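Local coordinates for TagI restriction endonuclease (PDB 6GHS), which probably recognises DNA carrying modified cytosine through an SRA domain and cleaves it with an HNH nuclease domain, at residues A2-I10 with S97-R105; D241-L249 with R287-I295. One frame throughout, in Å; residues are numbered along the deposited sequence.

How the interactions relate
Interactions 1 and 2 follow one another along the chain without touching, their centres about 24 Å apart, and they share no helix or strand. Interaction 1 lies deep in the SRA domain, about 8 Å from the centre of the chain; interaction 2 sits in the nuclease part, about 20 Å from that centre, mostly buried but with a more exposed margin at V289 and D291. In 2-10 with 97-105 an arginine NH1 donates to two loop carbonyls; this arginine also forms a salt bridge with D47, and an aromatic ring packs on leucine nearby. In 241-249 with 287-295 a histidine NE2 donates to one carbonyl, and the rest is aliphatic, amide-on-ring and backbone contact.

Interaction 1: A2-I10 with S97-R105; sequences AYKRTFGHI and SQLEGLPVR
In the SRA domain, R105 of strand 104-109 ties the loop 2-10 to the sheet: its NH1 donates to two carbonyls, T6 O and G8 O, with R105 NH1 to G8 O at 2.9 Å. The bond to T6 O is nearly straight (175° at the hydrogen), while G8 O is met in its carbonyl plane. A bend at chi3 (-62°) turns the R105 guanidinium so that both acceptors lie at its edge. I10 crosses one guanidinium face at about a right angle, its CD1 3.8 Å from R105 NH1. The Y3 hydroxyl approaches the same edge but is badly angled for a bond to NH2; D47 of the adjoining strand 45-51 serves both, in a salt bridge with R105 and a hydrogen bond with Y3. These strands belong to the curved mixed sheet of the SRA fold, which the 2-10 loop here flanks. Helix 89-100 ends in a Schellman motif, with G101 at C-prime and L102 N bonded to S97 O (2.8 Å), and the chain that leaves it meets F7. L102 CD2 stands over one face of the F7 ring, a CH-pi contact 4.1 Å from the centroid, while P103 O lies at its edge, 4.0 Å from F7 CD1. A water bridges the backbones, accepting from G8 N (3.1 Å) and donating to P103 O (2.7 Å).

Interaction 2: D241-L249 with R287-I295; sequences DVESNMLCL and RHVIDLDHI
H288 is the buried, polar end of this contact, against the turn leading into strand 246-249, which pairs with strand 223-229 ahead of helix 251-258 in the ββα-Me arrangement of HNH nucleases. With CG anti to the backbone N (chi1 -171°), the H288 ring presents its NE2 edge to the turn, and NE2 donates to E243 O over 2.9 Å in a bent bond (133° at the hydrogen). M246 O also lies at the ring edge, 3.1 Å from H288 NE2, while H206 meets the ring from outside. A leucine in place of H288 would probably leave E243 O without this donor and loosen the turn's tie to the 287-295 chain. S244 packs closely on the backbone, its CB 3.1 Å from V289 O. Also buried, L247 CD2 packs against I290 CD1 at 4.0 Å. The looser side is the exposed V289 side chain and the weak 3.3 Å bond from D291 N to S244 O. D291 also N-caps helix 292-299, its OD1 accepting from D293 N. H294 is buried against the amide of N245, the planes 37° apart; N245 ND2 bonds to P240 O, N245 CG sits over one H294 ring face, and N245 CB approaches H294 CD2 to 3.6 Å.

Interaction 1: A2-I10 with S97-R105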
loop_
_atom_site.group_PDB
_atom_site.type_symbol
_atom_site.label_atom_id
_atom_site.label_comp_id
_atom_site.label_asym_id
_atom_site.label_seq_id
_atom_site.Cartn_x
_atom_site.Cartn_y
_atom_site.Cartn_z
ATOM N N ALA A 2 -33.514 9.324 -9.997
ATOM C CA ALA A 2 -32.550 9.709 -8.917
ATOM C C ALA A 2 -31.166 9.084 -9.141
ATOM O O ALA A 2 -31.056 7.868 -9.309
ATOM C CB ALA A 2 -33.098 9.305 -7.551
ATOM N N TYR A 3 -30.123 9.917 -9.145
ATOM C CA TYR A 3 -28.737 9.438 -9.206
ATOM C C TYR A 3 -28.339 8.701 -7.923
ATOM O O TYR A 3 -28.620 9.163 -6.822
ATOM C CB TYR A 3 -27.778 10.602 -9.426
ATOM C CG TYR A 3 -26.345 10.185 -9.628
ATOM C CD1 TYR A 3 -25.939 9.633 -10.832
ATOM C CD2 TYR A 3 -25.388 10.346 -8.620
ATOM C CE1 TYR A 3 -24.622 9.241 -11.034
ATOM C CE2 TYR A 3 -24.062 9.958 -8.816
ATOM C CZ TYR A 3 -23.683 9.411 -10.032
ATOM O OH TYR A 3 -22.392 9.016 -10.285
ATOM N N LYS A 4 -27.679 7.560 -8.103
ATOM C CA LYS A 4 -27.131 6.740 -7.021
ATOM C C LYS A 4 -25.595 6.751 -7.195
ATOM O O LYS A 4 -25.080 6.318 -8.231
ATOM C CB LYS A 4 -27.734 5.325 -7.119
ATOM C CG LYS A 4 -27.120 4.216 -6.258
ATOM C CD LYS A 4 -27.608 4.195 -4.805
ATOM C CE LYS A 4 -27.463 2.803 -4.170
ATOM N NZ LYS A 4 -26.097 2.207 -4.302
ATOM N N ARG A 5 -24.878 7.268 -6.189
ATOM C CA ARG A 5 -23.417 7.395 -6.256
ATOM C C ARG A 5 -22.774 6.038 -6.091
ATOM O O ARG A 5 -22.978 5.361 -5.086
ATOM C CB ARG A 5 -22.869 8.352 -5.192
ATOM C CG ARG A 5 -21.470 8.842 -5.535
ATOM C CD ARG A 5 -20.962 9.938 -4.618
ATOM N NE ARG A 5 -21.853 11.099 -4.595
ATOM C CZ ARG A 5 -21.973 12.004 -5.565
ATOM N NH1 ARG A 5 -21.265 11.912 -6.686
ATOM N NH2 ARG A 5 -22.823 13.020 -5.417
ATOM N N THR A 6 -21.990 5.649 -7.081
ATOM C CA THR A 6 -21.553 4.272 -7.177
ATOM C C THR A 6 -20.160 4.207 -7.750
ATOM O O THR A 6 -19.872 4.818 -8.772
ATOM C CB THR A 6 -22.567 3.440 -7.990
ATOM O OG1 THR A 6 -23.729 3.224 -7.177
ATOM C CG2 THR A 6 -22.001 2.076 -8.402
ATOM N N PHE A 7 -19.310 3.447 -7.067
ATOM C CA PHE A 7 -17.909 3.393 -7.375
ATOM C C PHE A 7 -17.634 2.156 -8.192
ATOM O O PHE A 7 -18.121 1.074 -7.872
ATOM C CB PHE A 7 -17.094 3.358 -6.087
ATOM C CG PHE A 7 -17.359 4.522 -5.181
ATOM C CD1 PHE A 7 -16.672 5.716 -5.351
ATOM C CD2 PHE A 7 -18.317 4.429 -4.170
ATOM C CE1 PHE A 7 -16.927 6.792 -4.522
ATOM C CE2 PHE A 7 -18.577 5.504 -3.335
ATOM C CZ PHE A 7 -17.878 6.685 -3.514
ATOM N N GLY A 8 -16.836 2.335 -9.237
ATOM C CA GLY A 8 -16.442 1.261 -10.126
ATOM C C GLY A 8 -17.114 1.435 -11.465
ATOM O O GLY A 8 -17.673 2.497 -11.764
ATOM N N HIS A 9 -17.047 0.386 -12.279
ATOM C CA HIS A 9 -17.702 0.379 -13.581
ATOM C C HIS A 9 -19.219 0.396 -13.390
ATOM O O HIS A 9 -19.723 -0.030 -12.346
ATOM C CB HIS A 9 -17.260 -0.831 -14.404
ATOM C CG HIS A 9 -15.856 -0.732 -14.917
ATOM N ND1 HIS A 9 -15.392 0.367 -15.606
ATOM C CD2 HIS A 9 -14.822 -1.607 -14.866
ATOM C CE1 HIS A 9 -14.128 0.170 -15.949
ATOM N NE2 HIS A 9 -13.758 -1.020 -15.510
ATOM N N ILE A 10 -19.919 0.944 -14.386
ATOM C CA ILE A 10 -21.381 0.985 -14.410
ATOM C C ILE A 10 -21.877 -0.104 -15.366
ATOM O O ILE A 10 -21.386 -0.196 -16.504
ATOM C CB ILE A 10 -21.912 2.372 -14.845
ATOM C CG1 ILE A 10 -21.547 3.436 -13.800
ATOM C CG2 ILE A 10 -23.427 2.348 -15.050
ATOM C CD1 ILE A 10 -22.167 3.228 -12.424
ATOM N N SER A 97 -11.728 9.767 -1.563
ATOM C CA SER A 97 -11.507 8.649 -2.487
ATOM C C SER A 97 -10.085 8.128 -2.400
ATOM O O SER A 97 -9.866 6.920 -2.378
ATOM C CB SER A 97 -11.823 9.039 -3.937
ATOM O OG SER A 97 -13.208 8.908 -4.198
ATOM N N GLN A 98 -9.134 9.053 -2.369
ATOM C CA GLN A 98 -7.718 8.740 -2.219
ATOM C C GLN A 98 -7.483 7.929 -0.942
ATOM O O GLN A 98 -6.855 6.874 -0.986
ATOM C CB GLN A 98 -6.907 10.036 -2.178
ATOM C CG GLN A 98 -5.394 9.863 -2.186
ATOM C CD GLN A 98 -4.682 10.793 -1.208
ATOM O OE1 GLN A 98 -4.551 11.997 -1.448
ATOM N NE2 GLN A 98 -4.207 10.228 -0.102
ATOM N N LEU A 99 -8.022 8.396 0.180
ATOM C CA LEU A 99 -7.814 7.721 1.463
ATOM C C LEU A 99 -8.483 6.342 1.584
ATOM O O LEU A 99 -7.869 5.402 2.099
ATOM C CB LEU A 99 -8.290 8.598 2.614
ATOM C CG LEU A 99 -7.554 9.924 2.796
ATOM C CD1 LEU A 99 -8.162 10.659 3.988
ATOM C CD2 LEU A 99 -6.047 9.766 2.964
ATOM N N GLU A 100 -9.732 6.222 1.138
ATOM C CA GLU A 100 -10.438 4.936 1.158
ATOM C C GLU A 100 -10.027 4.028 0.011
ATOM O O GLU A 100 -10.449 2.862 -0.017
ATOM C CB GLU A 100 -11.949 5.130 1.078
ATOM C CG GLU A 100 -12.556 5.980 2.174
ATOM C CD GLU A 100 -12.216 5.481 3.540
ATOM O OE1 GLU A 100 -12.319 4.253 3.752
ATOM O OE2 GLU A 100 -11.835 6.324 4.374
ATOM N N GLY A 101 -9.238 4.549 -0.935
ATOM C CA GLY A 101 -8.811 3.785 -2.095
ATOM C C GLY A 101 -9.988 3.444 -2.989
ATOM O O GLY A 101 -10.137 2.298 -3.403
ATOM N N LEU A 102 -10.838 4.436 -3.259
ATOM C CA LEU A 102 -12.028 4.244 -4.074
ATOM C C LEU A 102 -11.681 4.673 -5.464
ATOM O O LEU A 102 -11.161 5.765 -5.629
ATOM C CB LEU A 102 -13.183 5.095 -3.574
ATOM C CG LEU A 102 -13.762 4.610 -2.243
ATOM C CD1 LEU A 102 -14.485 5.743 -1.525
ATOM C CD2 LEU A 102 -14.704 3.428 -2.427
ATOM N N PRO A 103 -11.977 3.832 -6.472
ATOM C CA PRO A 103 -11.648 4.166 -7.855
ATOM C C PRO A 103 -12.582 5.228 -8.403
ATOM O O PRO A 103 -13.733 5.315 -7.975
ATOM C CB PRO A 103 -11.865 2.848 -8.582
ATOM C CG PRO A 103 -12.959 2.195 -7.816
ATOM C CD PRO A 103 -12.761 2.585 -6.389
ATOM N N VAL A 104 -12.082 6.018 -9.346
ATOM C CA VAL A 104 -12.801 7.175 -9.870
ATOM C C VAL A 104 -12.956 7.023 -11.374
ATOM O O VAL A 104 -11.958 7.002 -12.090
ATOM C CB VAL A 104 -12.015 8.480 -9.604
ATOM C CG1 VAL A 104 -12.686 9.675 -10.280
ATOM C CG2 VAL A 104 -11.858 8.718 -8.108
ATOM N N ARG A 105 -14.195 6.949 -11.855
ATOM C CA ARG A 105 -14.448 6.978 -13.299
ATOM C C ARG A 105 -13.993 8.301 -13.932
ATOM O O ARG A 105 -14.576 9.357 -13.666
ATOM C CB ARG A 105 -15.938 6.781 -13.594
ATOM C CG ARG A 105 -16.488 5.406 -13.261
ATOM C CD ARG A 105 -17.916 5.274 -13.756
ATOM N NE ARG A 105 -18.800 6.235 -13.096
ATOM C CZ ARG A 105 -19.296 6.094 -11.874
ATOM N NH1 ARG A 105 -19.022 5.015 -11.146
ATOM N NH2 ARG A 105 -20.079 7.044 -11.370
HETATM O O HOH W 1 -16.034 5.323 -9.407
#

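Interaction 2: D241-L249 with R287-I295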
loop_
_atom_site.group_PDB
_atom_site.type_symbol
_atom_site.label_atom_id
_atom_site.label_comp_id
_atom_site.label_asym_id
_atom_site.label_seq_id
_atom_site.Cartn_x
_atom_site.Cartn_y
_atom_site.Cartn_z
ATOM N N ASP A 241 -15.212 -11.606 2.800
ATOM C CA ASP A 241 -15.130 -10.148 2.816
ATOM C C ASP A 241 -16.412 -9.601 3.434
ATOM O O ASP A 241 -17.319 -9.166 2.726
ATOM C CB ASP A 241 -14.897 -9.606 1.396
ATOM C CG ASP A 241 -14.696 -8.095 1.361
ATOM O OD1 ASP A 241 -14.272 -7.480 2.376
ATOM O OD2 ASP A 241 -14.957 -7.525 0.281
ATOM N N VAL A 242 -16.483 -9.659 4.760
ATOM C CA VAL A 242 -17.651 -9.175 5.498
ATOM C C VAL A 242 -17.305 -8.488 6.817
ATOM O O VAL A 242 -16.251 -8.720 7.415
ATOM C CB VAL A 242 -18.672 -10.309 5.782
ATOM C CG1 VAL A 242 -19.317 -10.784 4.488
ATOM C CG2 VAL A 242 -18.019 -11.466 6.535
ATOM N N GLU A 243 -18.269 -7.705 7.287
ATOM C CA GLU A 243 -18.129 -6.846 8.460
ATOM C C GLU A 243 -17.647 -7.628 9.671
ATOM O O GLU A 243 -16.886 -7.105 10.484
ATOM C CB GLU A 243 -19.466 -6.158 8.801
ATOM C CG GLU A 243 -19.972 -5.135 7.775
ATOM C CD GLU A 243 -20.686 -5.730 6.547
ATOM O OE1 GLU A 243 -20.811 -6.979 6.411
ATOM O OE2 GLU A 243 -21.120 -4.926 5.690
ATOM N N SER A 244 -18.093 -8.880 9.782
ATOM C CA SER A 244 -17.728 -9.760 10.904
ATOM C C SER A 244 -16.276 -10.283 10.868
ATOM O O SER A 244 -15.760 -10.768 11.888
ATOM C CB SER A 244 -18.716 -10.933 10.984
ATOM O OG SER A 244 -18.885 -11.537 9.712
ATOM N N ASN A 245 -15.630 -10.178 9.705
ATOM C CA ASN A 245 -14.251 -10.602 9.523
ATOM C C ASN A 245 -13.354 -9.380 9.276
ATOM O O ASN A 245 -12.480 -9.403 8.417
ATOM C CB ASN A 245 -14.222 -11.563 8.336
ATOM C CG ASN A 245 -12.855 -12.152 8.079
ATOM O OD1 ASN A 245 -12.047 -12.318 8.991
ATOM N ND2 ASN A 245 -12.582 -12.458 6.817
ATOM N N MET A 246 -13.570 -8.311 10.037
ATOM C CA MET A 246 -12.865 -7.051 9.813
ATOM C C MET A 246 -12.801 -6.211 11.075
ATOM O O MET A 246 -13.754 -6.189 11.846
ATOM C CB MET A 246 -13.560 -6.246 8.725
ATOM C CG MET A 246 -12.886 -4.918 8.447
ATOM S SD MET A 246 -13.440 -4.178 6.918
ATOM C CE MET A 246 -12.710 -5.284 5.710
ATOM N N LEU A 247 -11.676 -5.518 11.261
ATOM C CA LEU A 247 -11.491 -4.556 12.354
ATOM C C LEU A 247 -11.089 -3.199 11.795
ATOM O O LEU A 247 -10.291 -3.129 10.864
ATOM C CB LEU A 247 -10.379 -5.007 13.299
ATOM C CG LEU A 247 -10.463 -6.393 13.934
ATOM C CD1 LEU A 247 -9.082 -6.800 14.438
ATOM C CD2 LEU A 247 -11.481 -6.403 15.057
ATOM N N CYS A 248 -11.626 -2.131 12.375
ATOM C CA CYS A 248 -11.120 -0.779 12.126
ATOM C C CYS A 248 -9.866 -0.546 12.985
ATOM O O CYS A 248 -9.927 -0.633 14.208
ATOM C CB CYS A 248 -12.199 0.245 12.469
ATOM S SG CYS A 248 -11.706 1.970 12.314
ATOM N N LEU A 249 -8.737 -0.264 12.336
ATOM C CA LEU A 249 -7.446 -0.068 13.010
ATOM C C LEU A 249 -6.662 1.122 12.478
ATOM O O LEU A 249 -6.791 1.472 11.311
ATOM C CB LEU A 249 -6.555 -1.278 12.803
ATOM C CG LEU A 249 -7.061 -2.639 13.228
ATOM C CD1 LEU A 249 -6.025 -3.678 12.831
ATOM C CD2 LEU A 249 -7.303 -2.677 14.722
ATOM N N ARG A 287 -23.579 -2.955 16.862
ATOM C CA ARG A 287 -23.977 -3.309 15.487
ATOM C C ARG A 287 -22.879 -4.072 14.714
ATOM O O ARG A 287 -23.144 -4.606 13.630
ATOM C CB ARG A 287 -24.377 -2.047 14.710
ATOM C CG ARG A 287 -25.423 -1.183 15.412
ATOM C CD ARG A 287 -25.793 0.058 14.604
ATOM N NE ARG A 287 -26.749 -0.248 13.535
ATOM C CZ ARG A 287 -28.053 -0.488 13.705
ATOM N NH1 ARG A 287 -28.613 -0.470 14.920
ATOM N NH2 ARG A 287 -28.811 -0.758 12.643
ATOM N N HIS A 288 -21.660 -4.097 15.273
ATOM C CA HIS A 288 -20.489 -4.795 14.712
ATOM C C HIS A 288 -20.224 -6.114 15.461
ATOM O O HIS A 288 -19.659 -6.120 16.562
ATOM C CB HIS A 288 -19.267 -3.864 14.795
ATOM C CG HIS A 288 -18.058 -4.362 14.061
ATOM N ND1 HIS A 288 -16.786 -4.268 14.579
ATOM C CD2 HIS A 288 -17.927 -4.943 12.846
ATOM C CE1 HIS A 288 -15.925 -4.776 13.720
ATOM N NE2 HIS A 288 -16.592 -5.193 12.659
ATOM N N VAL A 289 -20.643 -7.223 14.853
ATOM C CA VAL A 289 -20.508 -8.543 15.458
ATOM C C VAL A 289 -19.293 -9.257 14.873
ATOM O O VAL A 289 -19.319 -9.712 13.726
ATOM C CB VAL A 289 -21.774 -9.402 15.233
ATOM C CG1 VAL A 289 -21.588 -10.815 15.805
ATOM C CG2 VAL A 289 -22.983 -8.718 15.855
ATOM N N ILE A 290 -18.241 -9.371 15.677
ATOM C CA ILE A 290 -17.058 -10.118 15.284
ATOM C C ILE A 290 -17.314 -11.617 15.481
ATOM O O ILE A 290 -17.592 -12.065 16.595
ATOM C CB ILE A 290 -15.825 -9.692 16.096
ATOM C CG1 ILE A 290 -15.528 -8.212 15.869
ATOM C CG2 ILE A 290 -14.614 -10.530 15.706
ATOM C CD1 ILE A 290 -14.744 -7.598 17.003
ATOM N N ASP A 291 -17.204 -12.371 14.390
ATOM C CA ASP A 291 -17.375 -13.821 14.395
ATOM C C ASP A 291 -16.123 -14.445 14.988
ATOM O O ASP A 291 -15.061 -14.345 14.395
ATOM C CB ASP A 291 -17.595 -14.294 12.952
ATOM C CG ASP A 291 -17.792 -15.794 12.827
ATOM O OD1 ASP A 291 -17.687 -16.540 13.832
ATOM O OD2 ASP A 291 -18.063 -16.226 11.688
ATOM N N LEU A 292 -16.253 -15.105 16.137
ATOM C CA LEU A 292 -15.080 -15.615 16.868
ATOM C C LEU A 292 -14.297 -16.714 16.164
ATOM O O LEU A 292 -13.147 -16.936 16.508
ATOM C CB LEU A 292 -15.454 -16.122 18.262
ATOM C CG LEU A 292 -15.577 -15.067 19.360
ATOM C CD1 LEU A 292 -16.959 -14.413 19.349
ATOM C CD2 LEU A 292 -15.284 -15.698 20.718
ATOM N N ASP A 293 -14.903 -17.422 15.213
ATOM C CA ASP A 293 -14.160 -18.415 14.418
ATOM C C ASP A 293 -12.985 -17.775 13.672
ATOM O O ASP A 293 -11.883 -18.339 13.632
ATOM C CB ASP A 293 -15.070 -19.140 13.410
ATOM C CG ASP A 293 -16.033 -20.100 14.077
ATOM O OD1 ASP A 293 -15.598 -20.872 14.966
ATOM O OD2 ASP A 293 -17.229 -20.079 13.710
ATOM N N HIS A 294 -13.228 -16.594 13.097
ATOM C CA HIS A 294 -12.190 -15.845 12.386
ATOM C C HIS A 294 -11.097 -15.406 13.346
ATOM O O HIS A 294 -9.931 -15.507 13.013
ATOM C CB HIS A 294 -12.757 -14.626 11.666
ATOM C CG HIS A 294 -13.886 -14.938 10.733
ATOM N ND1 HIS A 294 -13.858 -15.997 9.853
ATOM C CD2 HIS A 294 -15.069 -14.311 10.532
ATOM C CE1 HIS A 294 -14.978 -16.015 9.154
ATOM N NE2 HIS A 294 -15.732 -15.002 9.547
ATOM N N ILE A 295 -11.468 -14.945 14.538
ATOM C CA ILE A 295 -10.476 -14.617 15.565
ATOM C C ILE A 295 -9.590 -15.818 15.867
ATOM O O ILE A 295 -8.371 -15.705 15.839
ATOM C CB ILE A 295 -11.124 -14.070 16.857
ATOM C CG1 ILE A 295 -11.694 -12.671 16.568
ATOM C CG2 ILE A 295 -10.120 -14.059 18.018
ATOM C CD1 ILE A 295 -12.044 -11.845 17.785
#